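Local coordinates for protein SM80.1 Vicilin (Solanum melongena, PDB 5VF5) that probably serves as a 7S seed storage protein of the bicupin (vicilin) family, and binds copper in its C-terminal cupin domain, at residues A[13-18]-A[312-317]; A[273-278]-A[335-340]. All coordinates share one frame; numbering follows the deposited sequence.

Contact 1 of 2, residues A[13-18]-A[312-317]; sequences LFKSQR and NLNVGD
Asp317 OD2 is gripped by two donors that come at it from opposite faces of the carboxylate plane. Lys15 NZ forms a salt bridge to Asp317 OD2 at 2.8 Å, on the syn side and somewhat out of plane, while the backbone N of Asn314, also 2.8 Å from Asp317 OD2, arrives from above that plane. The other oxygen, Asp317 OD1, accepts the backbone N-H of Ser16 on its anti side at 2.8 Å, so the carboxylate joins a turn of its own segment to the chain of 13-18. That turn is a type II beta turn from Asn314 to Asp317, with Gly316 at its third position, where the positive phi (89°) suits glycine.

Lysine fits here because the chain of Lys15 can fold: bends at chi2 (-71°) and chi3 (-64°) lay it alongside Asp317, with CD and CE against the carboxylate and NZ on OD2. One water accepts a hydrogen bond from Lys15 NZ and donates one to the carbonyl O of Asn312. A second links Ser16 OG, Val315 O and Asp317 OD1. Ser16 CB rests 3.4 Å from Gly316 O, the short serine side chain letting its backbone come close to the turn. On the apolar side Leu13 CD1 meets Leu313 CD2 at 3.6 Å as the two side chains slide past each other. Asn314 ND2 is hydrogen-bonded to Asn274 OD1, and Phe14 pairs through its backbone with Val318.

With several N-H donors around it, the buried carboxylate of Asp317 is probably held as an anion, fixing the N-terminal segment to the turn of the C-terminal cupin domain.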
loop_
_atom_site.group_PDB
_atom_site.type_symbol
_atom_site.label_atom_id
_atom_site.label_comp_id
_atom_site.label_asym_id
_atom_site.label_seq_id
_atom_site.Cartn_x
_atom_site.Cartn_y
_atom_site.Cartn_z
ATOM N N LEU A 13 10.527 7.132 7.615
ATOM C CA LEU A 13 9.843 8.026 6.707
ATOM C C LEU A 13 10.444 7.910 5.326
ATOM O O LEU A 13 11.676 8.023 5.175
ATOM C CB LEU A 13 10.015 9.452 7.209
ATOM C CG LEU A 13 9.489 10.564 6.312
ATOM C CD1 LEU A 13 7.987 10.457 6.179
ATOM C CD2 LEU A 13 9.851 11.914 6.909
ATOM N N PHE A 14 9.595 7.729 4.317
ATOM C CA PHE A 14 10.025 7.594 2.920
ATOM C C PHE A 14 9.214 8.591 2.135
ATOM O O PHE A 14 8.040 8.377 1.816
ATOM C CB PHE A 14 9.812 6.185 2.388
ATOM C CG PHE A 14 10.638 5.128 3.081
ATOM C CD1 PHE A 14 10.297 4.648 4.308
ATOM C CD2 PHE A 14 11.810 4.642 2.492
ATOM C CE1 PHE A 14 11.088 3.712 4.975
ATOM C CE2 PHE A 14 12.578 3.675 3.127
ATOM C CZ PHE A 14 12.234 3.223 4.386
ATOM N N LYS A 15 9.811 9.730 1.850
ATOM C CA LYS A 15 9.135 10.753 1.096
ATOM C C LYS A 15 8.785 10.269 -0.335
ATOM O O LYS A 15 9.488 9.432 -0.916
ATOM C CB LYS A 15 9.984 12.015 1.061
ATOM C CG LYS A 15 10.140 12.654 2.439
ATOM C CD LYS A 15 8.876 13.300 2.953
ATOM C CE LYS A 15 8.497 14.446 2.059
ATOM N NZ LYS A 15 7.240 15.099 2.502
ATOM N N SER A 16 7.733 10.866 -0.903
ATOM C CA SER A 16 7.258 10.456 -2.208
ATOM C C SER A 16 8.346 10.478 -3.290
ATOM O O SER A 16 8.365 9.610 -4.184
ATOM C CB SER A 16 6.042 11.250 -2.627
ATOM O OG SER A 16 6.423 12.581 -2.898
ATOM N N GLN A 17 9.264 11.429 -3.191
ATOM C CA GLN A 17 10.329 11.562 -4.184
ATOM C C GLN A 17 11.273 10.372 -4.206
ATOM O O GLN A 17 12.026 10.211 -5.157
ATOM C CB GLN A 17 11.098 12.859 -3.950
ATOM C CG GLN A 17 10.294 14.087 -4.366
ATOM N N ARG A 18 11.255 9.558 -3.131
ATOM C CA ARG A 18 12.102 8.365 -3.095
ATOM C C ARG A 18 11.604 7.230 -3.944
ATOM O O ARG A 18 12.362 6.308 -4.224
ATOM C CB ARG A 18 12.372 7.934 -1.662
ATOM C CG ARG A 18 13.293 8.973 -1.017
ATOM C CD ARG A 18 13.710 8.657 0.362
ATOM N NE ARG A 18 14.414 7.398 0.558
ATOM C CZ ARG A 18 14.494 6.808 1.746
ATOM N NH1 ARG A 18 13.967 7.412 2.805
ATOM N NH2 ARG A 18 15.114 5.635 1.885
ATOM N N ASN A 312 6.076 15.317 9.219
ATOM C CA ASN A 312 4.900 15.645 8.474
ATOM C C ASN A 312 4.806 14.729 7.290
ATOM O O ASN A 312 5.821 14.303 6.726
ATOM C CB ASN A 312 4.941 17.147 8.115
ATOM C CG ASN A 312 4.717 18.001 9.388
ATOM O OD1 ASN A 312 5.657 18.257 10.150
ATOM N ND2 ASN A 312 3.456 18.261 9.710
ATOM N N LEU A 313 3.571 14.352 6.990
ATOM C CA LEU A 313 3.254 13.506 5.878
ATOM C C LEU A 313 2.359 14.184 4.856
ATOM O O LEU A 313 1.347 14.798 5.218
ATOM C CB LEU A 313 2.556 12.226 6.383
ATOM C CG LEU A 313 3.414 11.275 7.171
ATOM C CD1 LEU A 313 2.542 10.261 7.880
ATOM C CD2 LEU A 313 4.421 10.597 6.238
ATOM N N ASN A 314 2.716 14.012 3.590
ATOM C CA ASN A 314 2.001 14.564 2.462
ATOM C C ASN A 314 1.608 13.440 1.517
ATOM O O ASN A 314 2.117 12.304 1.606
ATOM C CB ASN A 314 2.932 15.488 1.643
ATOM C CG ASN A 314 3.657 16.472 2.474
ATOM O OD1 ASN A 314 4.881 16.679 2.287
ATOM N ND2 ASN A 314 2.946 17.116 3.375
ATOM N N VAL A 315 0.745 13.776 0.574
ATOM C CA VAL A 315 0.275 12.805 -0.405
ATOM C C VAL A 315 1.456 12.090 -1.087
ATOM O O VAL A 315 2.393 12.723 -1.547
ATOM C CB VAL A 315 -0.671 13.443 -1.430
ATOM C CG1 VAL A 315 -0.941 12.484 -2.586
ATOM C CG2 VAL A 315 -1.968 13.854 -0.778
ATOM N N GLY A 316 1.396 10.755 -1.091
ATOM C CA GLY A 316 2.404 9.907 -1.730
ATOM C C GLY A 316 3.579 9.519 -0.827
ATOM O O GLY A 316 4.381 8.666 -1.194
ATOM N N ASP A 317 3.673 10.131 0.352
ATOM C CA ASP A 317 4.694 9.773 1.314
ATOM C C ASP A 317 4.330 8.465 1.993
ATOM O O ASP A 317 3.135 8.131 2.135
ATOM C CB ASP A 317 4.816 10.819 2.421
ATOM C CG ASP A 317 5.392 12.149 1.956
ATOM O OD1 ASP A 317 5.974 12.250 0.850
ATOM O OD2 ASP A 317 5.235 13.097 2.767
HETATM O O HOH W 1 7.426 15.874 5.231
HETATM O O HOH W 2 4.992 13.888 -1.055
#

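Contact 2 of 2, residues A[273-278]-A[335-340]; sequences GNARFE and SNFRVV
Ser335 meets Gly273 through its hydroxyl: OG lies 3.7 Å from Gly273 CA, and chi1 of 179° carries it to where it can donate to Asn336 O, in the carbonyl plane and on a lone pair, at 2.7 Å. A water bridges the carbonyl O of Ser335 to the backbone N of Asn274. Asn336 offers its carbonyl to the other segment, with Gly273 CA making a CA-H...O contact to Asn336 O at 3.4 Å; Gly273 packs tightly against this oxygen, and its positive phi of 81° suits glycine. The amide of Asn336 turns instead to Asn249 and Glu272.

Phe337 gives the largest single share of the packing. With CG anti to the backbone N (chi1 173°), its ring presents a face to Ala275, whose CB stands 3.3 Å from the ring centroid and almost exactly on the normal, a CH-pi contact. Gly273 C lies at the ring edge. A methyl is compact enough for this close approach, and Ile250, Val270 and Ala331 also touch Phe337.

The join relies on dispersion, CH-pi and CA-H...O contacts plus one water bridge, linking the two sheets of the C-terminal cupin barrel where residues 273-275 pack against 335-337.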
loop_
_atom_site.group_PDB
_atom_site.type_symbol
_atom_site.label_atom_id
_atom_site.label_comp_id
_atom_site.label_asym_id
_atom_site.label_seq_id
_atom_site.Cartn_x
_atom_site.Cartn_y
_atom_site.Cartn_z
ATOM N N GLY A 273 -4.576 14.636 1.712
ATOM C CA GLY A 273 -4.322 15.486 2.846
ATOM C C GLY A 273 -2.928 15.453 3.413
ATOM O O GLY A 273 -1.977 14.975 2.762
ATOM N N ASN A 274 -2.826 15.985 4.630
ATOM C CA ASN A 274 -1.570 16.176 5.335
ATOM C C ASN A 274 -1.773 15.863 6.799
ATOM O O ASN A 274 -2.867 16.066 7.372
ATOM C CB ASN A 274 -1.180 17.652 5.260
ATOM C CG ASN A 274 -0.748 18.067 3.906
ATOM O OD1 ASN A 274 0.185 17.514 3.362
ATOM N ND2 ASN A 274 -1.472 18.994 3.315
ATOM N N ALA A 275 -0.719 15.372 7.428
ATOM C CA ALA A 275 -0.728 15.166 8.857
ATOM C C ALA A 275 0.631 15.353 9.493
ATOM O O ALA A 275 1.674 15.192 8.850
ATOM C CB ALA A 275 -1.298 13.772 9.194
ATOM N N ARG A 276 0.597 15.658 10.771
ATOM C CA ARG A 276 1.745 15.629 11.684
ATOM C C ARG A 276 1.687 14.252 12.338
ATOM O O ARG A 276 0.614 13.816 12.715
ATOM C CB ARG A 276 1.545 16.790 12.715
ATOM C CG ARG A 276 2.168 16.807 14.094
ATOM C CD ARG A 276 1.642 18.031 14.903
ATOM N NE ARG A 276 2.276 18.142 16.220
ATOM C CZ ARG A 276 1.736 18.709 17.309
ATOM N NH1 ARG A 276 0.524 19.244 17.264
ATOM N NH2 ARG A 276 2.413 18.744 18.469
ATOM N N PHE A 277 2.807 13.548 12.438
ATOM C CA PHE A 277 2.879 12.338 13.212
ATOM C C PHE A 277 3.853 12.451 14.346
ATOM O O PHE A 277 4.867 13.161 14.230
ATOM C CB PHE A 277 3.186 11.123 12.342
ATOM C CG PHE A 277 4.586 11.080 11.791
ATOM C CD1 PHE A 277 5.589 10.443 12.512
ATOM C CD2 PHE A 277 4.898 11.626 10.557
ATOM C CE1 PHE A 277 6.884 10.361 12.012
ATOM C CE2 PHE A 277 6.192 11.575 10.063
ATOM C CZ PHE A 277 7.187 10.956 10.809
ATOM N N GLU A 278 3.628 11.702 15.406
ATOM C CA GLU A 278 4.597 11.538 16.490
ATOM C C GLU A 278 4.605 10.065 16.855
ATOM O O GLU A 278 3.529 9.470 17.026
ATOM C CB GLU A 278 4.246 12.347 17.723
ATOM C CG GLU A 278 4.195 13.833 17.459
ATOM C CD GLU A 278 4.183 14.675 18.725
ATOM O OE1 GLU A 278 3.914 14.114 19.830
ATOM O OE2 GLU A 278 4.457 15.922 18.607
ATOM N N SER A 335 -8.150 19.693 4.930
ATOM C CA SER A 335 -8.534 18.462 4.254
ATOM C C SER A 335 -8.616 17.371 5.314
ATOM O O SER A 335 -7.966 17.444 6.379
ATOM C CB SER A 335 -7.442 18.096 3.187
ATOM O OG SER A 335 -7.698 16.899 2.478
ATOM N N ASN A 336 -9.463 16.389 5.040
ATOM C CA ASN A 336 -9.302 15.113 5.711
ATOM C C ASN A 336 -7.905 14.559 5.342
ATOM O O ASN A 336 -7.279 14.969 4.345
ATOM C CB ASN A 336 -10.348 14.141 5.248
ATOM C CG ASN A 336 -10.185 13.821 3.794
ATOM O OD1 ASN A 336 -10.197 14.735 2.954
ATOM N ND2 ASN A 336 -9.979 12.570 3.482
ATOM N N PHE A 337 -7.412 13.646 6.178
ATOM C CA PHE A 337 -6.158 12.949 5.970
ATOM C C PHE A 337 -6.502 11.475 5.802
ATOM O O PHE A 337 -7.042 10.856 6.726
ATOM C CB PHE A 337 -5.245 13.139 7.154
ATOM C CG PHE A 337 -3.974 12.319 7.134
ATOM C CD1 PHE A 337 -2.952 12.620 6.237
ATOM C CD2 PHE A 337 -3.756 11.272 8.070
ATOM C CE1 PHE A 337 -1.767 11.916 6.233
ATOM C CE2 PHE A 337 -2.563 10.587 8.051
ATOM C CZ PHE A 337 -1.559 10.921 7.152
ATOM N N ARG A 338 -6.244 10.952 4.615
ATOM C CA ARG A 338 -6.568 9.567 4.282
ATOM C C ARG A 338 -5.345 8.777 3.859
ATOM O O ARG A 338 -4.522 9.221 3.068
ATOM C CB ARG A 338 -7.560 9.526 3.122
ATOM C CG ARG A 338 -8.256 8.179 2.967
ATOM C CD ARG A 338 -9.314 8.168 1.855
ATOM N NE ARG A 338 -10.274 9.287 1.939
ATOM C CZ ARG A 338 -11.451 9.260 2.579
ATOM N NH1 ARG A 338 -11.873 8.175 3.247
ATOM N NH2 ARG A 338 -12.233 10.344 2.553
ATOM N N VAL A 339 -5.245 7.585 4.449
ATOM C CA VAL A 339 -4.086 6.688 4.198
ATOM C C VAL A 339 -4.559 5.291 3.885
ATOM O O VAL A 339 -5.655 4.862 4.340
ATOM C CB VAL A 339 -3.074 6.631 5.385
ATOM C CG1 VAL A 339 -2.615 8.022 5.732
ATOM C CG2 VAL A 339 -3.674 5.951 6.600
ATOM N N VAL A 340 -3.729 4.551 3.170
ATOM C CA VAL A 340 -3.861 3.124 3.022
ATOM C C VAL A 340 -2.641 2.541 3.666
ATOM O O VAL A 340 -1.522 3.000 3.424
ATOM C CB VAL A 340 -3.873 2.692 1.551
ATOM C CG1 VAL A 340 -3.900 1.165 1.427
ATOM C CG2 VAL A 340 -5.046 3.327 0.891
HETATM O O HOH W 3 -5.180 17.445 5.900
#

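How the contacts relate
The two contacts lie with centres 11 Å apart, on the same side of the chain's centre, and they touch. Their segments alternate along the chain: 13-18, then 273-278, then 312-317, then 335-340. The bridge between them is the antiparallel pair of strands 275-281 and 307-313, joined where Leu313 N reaches Ala275 O at 2.8 Å, a probable hydrogen bond. Strands 13-14 and 337-344 belong to the seven-stranded sheet, which also holds strand 265-272. Contact 1 thus brings the N-terminal segment to the C-terminal cupin domain, and contact 2 packs that domain's two sheets together, as in a cupin barrel.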